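Local coordinates for uncharacterized protein (Candida albicans, PDB 5K04) that probably serves as the non-catalytic auxiliary subunit of the NatB N-terminal acetyltransferase complex, working alongside the catalytic subunit NAT3, at residues F151-L156 against S166-L171; D125-N130 against E159-K164; H145-A150 against T185-V190. All blocks are in the same frame, centred on the assembly; numbering follows the deposited sequence.

Contact 1: residues F151-L156 against S166-L171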
loop_
_atom_site.group_PDB
_atom_site.type_symbol
_atom_site.label_atom_id
_atom_site.label_comp_id
_atom_site.label_asym_id
_atom_site.label_seq_id
_atom_site.Cartn_x
_atom_site.Cartn_y
_atom_site.Cartn_z
ATOM N N PHE A 151 15.051 -12.729 18.306
ATOM C CA PHE A 151 14.003 -11.997 17.607
ATOM C C PHE A 151 13.125 -12.941 16.787
ATOM O O PHE A 151 11.908 -12.734 16.691
ATOM C CB PHE A 151 14.639 -10.916 16.723
ATOM C CG PHE A 151 13.638 -10.025 16.047
ATOM C CD1 PHE A 151 12.865 -9.141 16.784
ATOM C CD2 PHE A 151 13.475 -10.076 14.672
ATOM C CE1 PHE A 151 11.940 -8.321 16.148
ATOM C CE2 PHE A 151 12.566 -9.260 14.038
ATOM C CZ PHE A 151 11.792 -8.381 14.776
ATOM N N SER A 152 13.721 -14.001 16.231
ATOM C CA SER A 152 12.969 -14.951 15.420
ATOM C C SER A 152 11.937 -15.705 16.250
ATOM O O SER A 152 10.958 -16.204 15.687
ATOM C CB SER A 152 13.923 -15.932 14.729
ATOM O OG SER A 152 14.523 -16.832 15.651
ATOM N N PHE A 153 12.134 -15.793 17.574
ATOM C CA PHE A 153 11.136 -16.435 18.430
ATOM C C PHE A 153 9.909 -15.559 18.601
ATOM O O PHE A 153 8.783 -16.064 18.677
ATOM C CB PHE A 153 11.732 -16.763 19.795
ATOM C CG PHE A 153 12.536 -18.016 19.808
ATOM C CD1 PHE A 153 11.916 -19.248 19.684
ATOM C CD2 PHE A 153 13.919 -17.969 19.910
ATOM C CE1 PHE A 153 12.664 -20.432 19.668
ATOM C CE2 PHE A 153 14.675 -19.134 19.904
ATOM C CZ PHE A 153 14.047 -20.375 19.783
ATOM N N HIS A 154 10.118 -14.248 18.663
ATOM C CA HIS A 154 9.008 -13.308 18.605
ATOM C C HIS A 154 8.244 -13.422 17.290
ATOM O O HIS A 154 7.008 -13.414 17.281
ATOM C CB HIS A 154 9.521 -11.884 18.776
ATOM C CG HIS A 154 8.531 -10.856 18.343
ATOM N ND1 HIS A 154 7.333 -10.665 18.994
ATOM C CD2 HIS A 154 8.543 -9.986 17.309
ATOM C CE1 HIS A 154 6.657 -9.704 18.394
ATOM N NE2 HIS A 154 7.369 -9.276 17.367
ATOM N N LEU A 155 8.970 -13.482 16.163
ATOM C CA LEU A 155 8.333 -13.650 14.860
ATOM C C LEU A 155 7.433 -14.873 14.843
ATOM O O LEU A 155 6.297 -14.810 14.356
ATOM C CB LEU A 155 9.388 -13.767 13.772
ATOM C CG LEU A 155 10.219 -12.514 13.480
ATOM C CD1 LEU A 155 11.105 -12.796 12.264
ATOM C CD2 LEU A 155 9.322 -11.268 13.240
ATOM N N LEU A 156 7.933 -15.995 15.381
ATOM C CA LEU A 156 7.154 -17.231 15.450
ATOM C C LEU A 156 5.924 -17.052 16.321
ATOM O O LEU A 156 4.827 -17.492 15.964
ATOM C CB LEU A 156 8.009 -18.360 16.021
ATOM C CG LEU A 156 8.958 -19.121 15.124
ATOM C CD1 LEU A 156 9.787 -20.081 15.979
ATOM C CD2 LEU A 156 8.159 -19.865 14.056
ATOM N N SER A 166 4.706 -20.854 25.129
ATOM C CA SER A 166 5.476 -20.801 26.364
ATOM C C SER A 166 6.949 -21.133 26.113
ATOM O O SER A 166 7.850 -20.449 26.616
ATOM C CB SER A 166 4.842 -21.761 27.384
ATOM O OG SER A 166 5.586 -21.801 28.584
ATOM N N LEU A 167 7.214 -22.187 25.336
ATOM C CA LEU A 167 8.593 -22.556 25.028
ATOM C C LEU A 167 9.299 -21.455 24.249
ATOM O O LEU A 167 10.429 -21.069 24.580
ATOM C CB LEU A 167 8.611 -23.856 24.237
ATOM C CG LEU A 167 9.959 -24.244 23.643
ATOM C CD1 LEU A 167 10.887 -24.735 24.725
ATOM C CD2 LEU A 167 9.751 -25.303 22.580
ATOM N N TYR A 168 8.647 -20.954 23.189
ATOM C CA TYR A 168 9.245 -19.923 22.345
ATOM C C TYR A 168 9.571 -18.677 23.157
ATOM O O TYR A 168 10.610 -18.038 22.957
ATOM C CB TYR A 168 8.294 -19.572 21.198
ATOM C CG TYR A 168 8.105 -20.648 20.131
ATOM C CD1 TYR A 168 8.954 -21.742 20.047
ATOM C CD2 TYR A 168 7.088 -20.539 19.182
ATOM C CE1 TYR A 168 8.789 -22.707 19.059
ATOM C CE2 TYR A 168 6.918 -21.495 18.195
ATOM C CZ TYR A 168 7.769 -22.572 18.136
ATOM O OH TYR A 168 7.591 -23.527 17.160
ATOM N N ASN A 169 8.692 -18.326 24.088
ATOM C CA ASN A 169 8.902 -17.136 24.897
ATOM C C ASN A 169 10.031 -17.336 25.893
ATOM O O ASN A 169 10.795 -16.403 26.165
ATOM C CB ASN A 169 7.610 -16.791 25.622
ATOM C CG ASN A 169 7.590 -15.393 26.067
ATOM O OD1 ASN A 169 7.280 -14.486 25.288
ATOM N ND2 ASN A 169 7.989 -15.175 27.320
ATOM N N SER A 170 10.142 -18.547 26.447
ATOM C CA SER A 170 11.207 -18.858 27.395
ATOM C C SER A 170 12.568 -18.900 26.714
ATOM O O SER A 170 13.577 -18.506 27.308
ATOM C CB SER A 170 10.911 -20.195 28.077
ATOM O OG SER A 170 12.108 -20.788 28.522
ATOM N N LEU A 171 12.624 -19.400 25.475
ATOM C CA LEU A 171 13.907 -19.477 24.778
ATOM C C LEU A 171 14.380 -18.094 24.353
ATOM O O LEU A 171 15.580 -17.804 24.395
ATOM C CB LEU A 171 13.805 -20.418 23.568
ATOM C CG LEU A 171 13.613 -21.919 23.838
ATOM C CD1 LEU A 171 13.209 -22.626 22.572
ATOM C CD2 LEU A 171 14.861 -22.596 24.424
#
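Tyr168 and Phe153 meet where the two helices come nearest, their CA atoms 5.6 Å apart. Helices 143-157 and 162-177 are consecutive in the chain and run close to antiparallel here, with local axes at 158° and 8.8 Å apart. Starting from Tyr168, the backbone already takes part: its O sits 3.6 Å from Phe153 CB. With CG beside the backbone N (chi1 -70°), the phenol ring reaches across toward helix 143-157. There Leu156 comes over one face, CD1 lying 4.0 Å from the Tyr168 ring centroid, a CH-pi contact displaced a little toward the rim. Phe153 also meets the phenol ring, CD1 against CD1, but with the planes at 47° the pair is neither stacked nor edge-to-face.

One turn on, Leu171 deals with the Phe153 ring in its turn. Its CB stands over one face, 4.0 Å from the Phe153 ring centroid, while its CD1 methyl drops toward the rim and touches Phe153 CE1 at 3.7 Å. Each aromatic ring is therefore met by a leucine of the facing helix. Outside the pair, Phe194 and Asn130 also touch Phe153.

The chemistry is almost wholly apolar: methyls on ring faces and one oblique ring pair hold the hairpin together through close packing and dispersion, without the directional demand of polar bonds.

Contact 2: residues D125-N130 against E159-K164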
loop_
_atom_site.group_PDB
_atom_site.type_symbol
_atom_site.label_atom_id
_atom_site.label_comp_id
_atom_site.label_asym_id
_atom_site.label_seq_id
_atom_site.Cartn_x
_atom_site.Cartn_y
_atom_site.Cartn_z
ATOM N N ASP A 125 8.589 -18.143 6.143
ATOM C CA ASP A 125 8.434 -19.306 7.019
ATOM C C ASP A 125 9.293 -19.048 8.248
ATOM O O ASP A 125 10.475 -19.400 8.294
ATOM C CB ASP A 125 8.831 -20.601 6.306
ATOM C CG ASP A 125 8.478 -21.857 7.108
ATOM O OD1 ASP A 125 8.374 -21.774 8.351
ATOM O OD2 ASP A 125 8.310 -22.929 6.489
ATOM N N PHE A 126 8.672 -18.447 9.263
ATOM C CA PHE A 126 9.395 -18.061 10.472
ATOM C C PHE A 126 10.002 -19.258 11.196
ATOM O O PHE A 126 10.919 -19.073 12.003
ATOM C CB PHE A 126 8.470 -17.287 11.423
ATOM C CG PHE A 126 7.986 -15.968 10.876
ATOM C CD1 PHE A 126 8.828 -15.143 10.156
ATOM C CD2 PHE A 126 6.680 -15.553 11.095
ATOM C CE1 PHE A 126 8.371 -13.928 9.659
ATOM C CE2 PHE A 126 6.221 -14.342 10.602
ATOM C CZ PHE A 126 7.065 -13.531 9.887
ATOM N N LYS A 127 9.488 -20.471 10.951
ATOM C CA LYS A 127 10.134 -21.677 11.469
ATOM C C LYS A 127 11.466 -21.917 10.780
ATOM O O LYS A 127 12.397 -22.447 11.395
ATOM C CB LYS A 127 9.220 -22.898 11.293
ATOM C CG LYS A 127 8.231 -23.096 12.428
ATOM C CD LYS A 127 7.086 -24.021 12.053
ATOM C CE LYS A 127 6.012 -24.021 13.141
ATOM N NZ LYS A 127 4.776 -24.733 12.712
ATOM N N VAL A 128 11.562 -21.525 9.505
ATOM C CA VAL A 128 12.821 -21.608 8.774
ATOM C C VAL A 128 13.788 -20.526 9.249
ATOM O O VAL A 128 14.953 -20.815 9.540
ATOM C CB VAL A 128 12.556 -21.528 7.261
ATOM C CG1 VAL A 128 13.807 -21.137 6.522
ATOM C CG2 VAL A 128 12.068 -22.875 6.762
ATOM N N PHE A 129 13.319 -19.272 9.352
ATOM C CA PHE A 129 14.152 -18.209 9.907
ATOM C C PHE A 129 14.766 -18.647 11.229
ATOM O O PHE A 129 15.978 -18.537 11.443
ATOM C CB PHE A 129 13.329 -16.935 10.135
ATOM C CG PHE A 129 13.085 -16.111 8.901
ATOM C CD1 PHE A 129 12.682 -16.698 7.714
ATOM C CD2 PHE A 129 13.208 -14.726 8.951
ATOM C CE1 PHE A 129 12.434 -15.927 6.586
ATOM C CE2 PHE A 129 12.967 -13.946 7.829
ATOM C CZ PHE A 129 12.579 -14.550 6.644
ATOM N N ASN A 130 13.918 -19.145 12.133
ATOM C CA ASN A 130 14.358 -19.546 13.458
ATOM C C ASN A 130 15.269 -20.766 13.389
ATOM O O ASN A 130 16.228 -20.875 14.161
ATOM C CB ASN A 130 13.131 -19.825 14.327
ATOM C CG ASN A 130 13.486 -20.466 15.635
ATOM O OD1 ASN A 130 13.591 -21.688 15.737
ATOM N ND2 ASN A 130 13.683 -19.637 16.656
ATOM N N GLU A 159 2.414 -16.063 15.095
ATOM C CA GLU A 159 1.707 -16.939 14.165
ATOM C C GLU A 159 0.615 -17.785 14.807
ATOM O O GLU A 159 -0.362 -18.107 14.127
ATOM C CB GLU A 159 2.701 -17.842 13.421
ATOM C CG GLU A 159 3.641 -17.035 12.527
ATOM C CD GLU A 159 4.349 -17.881 11.483
ATOM O OE1 GLU A 159 4.801 -18.999 11.816
ATOM O OE2 GLU A 159 4.445 -17.423 10.322
ATOM N N GLY A 160 0.737 -18.145 16.077
ATOM C CA GLY A 160 -0.385 -18.662 16.835
ATOM C C GLY A 160 -0.434 -20.155 17.149
ATOM O O GLY A 160 -1.518 -20.658 17.482
ATOM N N GLU A 161 0.683 -20.877 17.050
ATOM C CA GLU A 161 0.759 -22.234 17.594
ATOM C C GLU A 161 0.888 -22.103 19.108
ATOM O O GLU A 161 1.958 -22.274 19.697
ATOM C CB GLU A 161 1.921 -23.014 16.991
ATOM C CG GLU A 161 1.623 -23.603 15.621
ATOM C CD GLU A 161 2.602 -24.694 15.242
ATOM O OE1 GLU A 161 3.538 -24.948 16.032
ATOM O OE2 GLU A 161 2.431 -25.297 14.161
ATOM N N THR A 162 -0.246 -21.792 19.737
ATOM C CA THR A 162 -0.300 -21.480 21.160
ATOM C C THR A 162 0.331 -22.558 22.032
ATOM O O THR A 162 0.763 -22.260 23.152
ATOM C CB THR A 162 -1.762 -21.263 21.584
ATOM O OG1 THR A 162 -2.459 -22.517 21.587
ATOM C CG2 THR A 162 -2.466 -20.308 20.620
ATOM N N ASP A 163 0.390 -23.805 21.555
ATOM C CA ASP A 163 0.978 -24.874 22.355
ATOM C C ASP A 163 2.498 -24.770 22.434
ATOM O O ASP A 163 3.103 -25.367 23.331
ATOM C CB ASP A 163 0.563 -26.241 21.798
ATOM C CG ASP A 163 0.741 -26.342 20.294
ATOM O OD1 ASP A 163 0.364 -25.387 19.578
ATOM O OD2 ASP A 163 1.263 -27.378 19.827
ATOM N N LYS A 164 3.123 -24.034 21.517
ATOM C CA LYS A 164 4.559 -23.790 21.541
ATOM C C LYS A 164 4.913 -22.451 22.177
ATOM O O LYS A 164 6.099 -22.167 22.374
ATOM C CB LYS A 164 5.129 -23.836 20.115
ATOM C CG LYS A 164 4.656 -25.008 19.269
ATOM C CD LYS A 164 5.063 -26.340 19.888
ATOM C CE LYS A 164 6.573 -26.532 19.857
ATOM N NZ LYS A 164 7.060 -26.957 18.511
#
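Lys127 NZ and Glu161 OE2 form a salt bridge, a hydrogen bond of 2.8 Å that ties the first turn of helix 126-138 to the turn leading into helix 162-177. The lysine chain is extended beyond CG and meets the glutamate at about a right angle. Its ammonium does not come in level with the carboxylate but from above, 59° out of that plane. OE2 takes the bond; Glu161 OE1 lies farther from Lys127 NZ, at 3.5 Å.

Beside this bridge Glu159 reaches back to Phe126, its CG standing beside the backbone N (chi1 -65°) and the chain straight from there on. Glu159 CG lies in the plane of the ring, at its edge, 3.7 Å from Phe126 CD2. The carboxylate is turned 50° from the ring, and Glu159 OE2 is modelled obliquely, 3.0 Å from Phe126 CD2, closer than is comfortable, so its exact placing is doubtful. Leu156 of helix 143-157 and Ile496 and Lys500 of helix 489-503 also pack on Phe126, which is buried although its glutamate partner is exposed.

Asp125 is the N-cap of helix 126-138: its OD1 accepts weak bonds from Lys127 N, at 3.1 Å, and Val128 N. On the other segment Glu161, the centre of an inverse gamma turn, has its CB directed to the 125-130 side, and its extended chain carries OE2 to Lys127.

A capped helix start set against the turn between the next two helices is consistent with the stacked helical hairpins of an alpha-solenoid, in keeping with the TPR kinship of this family.

Contact 3: residues H145-A150 against T185-V190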
loop_
_atom_site.group_PDB
_atom_site.type_symbol
_atom_site.label_atom_id
_atom_site.label_comp_id
_atom_site.label_asym_id
_atom_site.label_seq_id
_atom_site.Cartn_x
_atom_site.Cartn_y
_atom_site.Cartn_z
ATOM N N HIS A 145 24.018 -12.524 15.985
ATOM C CA HIS A 145 23.321 -13.761 15.634
ATOM C C HIS A 145 22.444 -14.255 16.774
ATOM O O HIS A 145 21.377 -14.830 16.529
ATOM C CB HIS A 145 24.331 -14.835 15.227
ATOM C CG HIS A 145 25.054 -14.506 13.961
ATOM N ND1 HIS A 145 26.178 -15.184 13.541
ATOM C CD2 HIS A 145 24.814 -13.554 13.027
ATOM C CE1 HIS A 145 26.607 -14.655 12.409
ATOM N NE2 HIS A 145 25.799 -13.665 12.078
ATOM N N THR A 146 22.880 -14.058 18.021
ATOM C CA THR A 146 22.021 -14.407 19.149
ATOM C C THR A 146 20.756 -13.555 19.146
ATOM O O THR A 146 19.651 -14.048 19.420
ATOM C CB THR A 146 22.805 -14.251 20.452
ATOM O OG1 THR A 146 23.984 -15.060 20.383
ATOM C CG2 THR A 146 21.954 -14.690 21.632
ATOM N N LEU A 147 20.900 -12.276 18.803
ATOM C CA LEU A 147 19.752 -11.384 18.717
ATOM C C LEU A 147 18.797 -11.829 17.616
ATOM O O LEU A 147 17.577 -11.845 17.812
ATOM C CB LEU A 147 20.235 -9.949 18.468
ATOM C CG LEU A 147 20.944 -9.312 19.663
ATOM C CD1 LEU A 147 21.883 -8.183 19.259
ATOM C CD2 LEU A 147 19.877 -8.781 20.610
ATOM N N TRP A 148 19.346 -12.162 16.439
ATOM C CA TRP A 148 18.559 -12.724 15.341
ATOM C C TRP A 148 17.697 -13.882 15.823
ATOM O O TRP A 148 16.470 -13.893 15.660
ATOM C CB TRP A 148 19.495 -13.211 14.231
ATOM C CG TRP A 148 20.150 -12.111 13.439
ATOM C CD1 TRP A 148 20.093 -10.771 13.692
ATOM C CD2 TRP A 148 20.940 -12.261 12.241
ATOM N NE1 TRP A 148 20.805 -10.074 12.728
ATOM C CE2 TRP A 148 21.327 -10.962 11.825
ATOM C CE3 TRP A 148 21.352 -13.363 11.482
ATOM C CZ2 TRP A 148 22.120 -10.740 10.697
ATOM C CZ3 TRP A 148 22.141 -13.145 10.353
ATOM C CH2 TRP A 148 22.518 -11.840 9.976
ATOM N N TYR A 149 18.358 -14.869 16.426
ATOM C CA TYR A 149 17.694 -16.074 16.897
ATOM C C TYR A 149 16.581 -15.729 17.882
ATOM O O TYR A 149 15.454 -16.214 17.751
ATOM C CB TYR A 149 18.758 -16.974 17.518
ATOM C CG TYR A 149 18.324 -18.366 17.852
ATOM C CD1 TYR A 149 17.316 -18.997 17.124
ATOM C CD2 TYR A 149 18.931 -19.067 18.898
ATOM C CE1 TYR A 149 16.918 -20.294 17.423
ATOM C CE2 TYR A 149 18.539 -20.380 19.207
ATOM C CZ TYR A 149 17.533 -20.988 18.461
ATOM O OH TYR A 149 17.127 -22.271 18.750
ATOM N N ALA A 150 16.880 -14.841 18.841
ATOM C CA ALA A 150 15.902 -14.402 19.837
ATOM C C ALA A 150 14.738 -13.670 19.189
ATOM O O ALA A 150 13.564 -13.926 19.498
ATOM C CB ALA A 150 16.583 -13.488 20.860
ATOM N N THR A 185 19.121 0.448 22.705
ATOM C CA THR A 185 17.678 0.375 22.887
ATOM C C THR A 185 17.025 -0.678 21.995
ATOM O O THR A 185 15.903 -1.108 22.287
ATOM C CB THR A 185 17.070 1.766 22.642
ATOM O OG1 THR A 185 15.649 1.670 22.700
ATOM C CG2 THR A 185 17.427 2.279 21.278
ATOM N N GLN A 186 17.720 -1.123 20.937
ATOM C CA GLN A 186 17.224 -2.220 20.105
ATOM C C GLN A 186 17.264 -3.547 20.853
ATOM O O GLN A 186 16.311 -4.339 20.789
ATOM C CB GLN A 186 18.042 -2.317 18.815
ATOM C CG GLN A 186 17.926 -1.109 17.910
ATOM C CD GLN A 186 16.575 -0.990 17.220
ATOM O OE1 GLN A 186 15.698 -1.849 17.348
ATOM N NE2 GLN A 186 16.409 0.084 16.462
ATOM N N GLU A 187 18.381 -3.822 21.535
ATOM C CA GLU A 187 18.486 -5.056 22.309
ATOM C C GLU A 187 17.447 -5.073 23.427
ATOM O O GLU A 187 16.775 -6.085 23.647
ATOM C CB GLU A 187 19.904 -5.212 22.879
ATOM C CG GLU A 187 21.004 -5.091 21.856
ATOM C CD GLU A 187 22.388 -5.270 22.447
ATOM O OE1 GLU A 187 22.506 -5.262 23.691
ATOM O OE2 GLU A 187 23.361 -5.415 21.662
ATOM N N ILE A 188 17.300 -3.951 24.133
ATOM C CA ILE A 188 16.289 -3.851 25.182
ATOM C C ILE A 188 14.900 -4.092 24.602
ATOM O O ILE A 188 14.092 -4.831 25.179
ATOM C CB ILE A 188 16.395 -2.483 25.884
ATOM C CG1 ILE A 188 17.736 -2.364 26.628
ATOM C CG2 ILE A 188 15.229 -2.275 26.827
ATOM C CD1 ILE A 188 18.000 -0.991 27.250
ATOM N N TYR A 189 14.616 -3.503 23.434
ATOM C CA TYR A 189 13.339 -3.749 22.768
ATOM C C TYR A 189 13.091 -5.251 22.587
ATOM O O TYR A 189 12.030 -5.762 22.964
ATOM C CB TYR A 189 13.304 -3.009 21.425
ATOM C CG TYR A 189 12.134 -3.392 20.525
ATOM C CD1 TYR A 189 10.864 -2.830 20.711
ATOM C CD2 TYR A 189 12.303 -4.313 19.483
ATOM C CE1 TYR A 189 9.780 -3.197 19.893
ATOM C CE2 TYR A 189 11.237 -4.665 18.643
ATOM C CZ TYR A 189 9.980 -4.112 18.864
ATOM O OH TYR A 189 8.941 -4.462 18.057
ATOM N N VAL A 190 14.080 -5.977 22.043
ATOM C CA VAL A 190 13.900 -7.404 21.772
ATOM C C VAL A 190 13.536 -8.137 23.050
ATOM O O VAL A 190 12.618 -8.966 23.074
ATOM C CB VAL A 190 15.167 -8.013 21.139
ATOM C CG1 VAL A 190 15.000 -9.532 20.978
ATOM C CG2 VAL A 190 15.435 -7.395 19.792
#
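Apolar packing joins Ala150 and Val190, with Ala150 CB 4.3 Å from Val190 CG1. The valine holds CG1 opposite its backbone N (chi1 175°), and this is the methyl that faces the alanine. The small side chain does not bring the backbones especially close: the CA atoms of Ala150 and Val190 are 7.5 Å apart. Met176 of helix 162-177 packs against both residues and against Leu147, so that intervening helix helps to fill the join.

A mixed contact lies one turn earlier, between Leu147 and Glu187, whose CA atoms are 7.4 Å apart. Here the leucine turns both methyls to the glutamate's aliphatic part: Leu147 CD1 and Leu147 CD2 are each 4.1 Å from Glu187 CG. Leu147 CD1 also comes to 4.0 Å from Glu187 OE2, a packing contact only. The two side chains meet at about a right angle, and the glutamate is extended beyond CG, laying its CG and OE2 against the leucine methyls.

Polar bonding belongs to the far end of that glutamate. Glu187 is buried, and its OE1 takes a salt bridge from Arg143 NH2, at the start of helix 143-157, and a hydrogen bond from Glu183 N. These partners probably keep the acid ionised within its apolar surroundings.

Leu147 and Ala150 on one side, Glu187 and Val190 on the other, are each three residues apart, and the second helix after helix 143-157 packs against it with the pairs in the same order. Such packing between alternate helices, with the intervening one alongside, fits the superhelical helix stacking of an alpha-solenoid.

Contacts 1 and 3 share helix 143-157, using successive parts of it, their centres 12 Å apart, with Phe151 N 4.2 Å from Val190 CG1. Contacts 1 and 2 share helix 162-177 and are closer still, about 8 Å between centres. Contact 2 has no segment on helix 143-157 but touches it through Asn130, whose ND2 lies 3.1 Å from Ser152 OG, probably a hydrogen bond. Contacts 2 and 3 are about 17 Å apart by centres, yet Asn130 O still touches Tyr149 CE1 at 3.4 Å. Together they join four consecutive helices. Contact 3 borders the subunit interface: Gln186, on the same helix segment, packs on Pro40 of the NAT3 chain; contacts 1 and 2 touch no other chain.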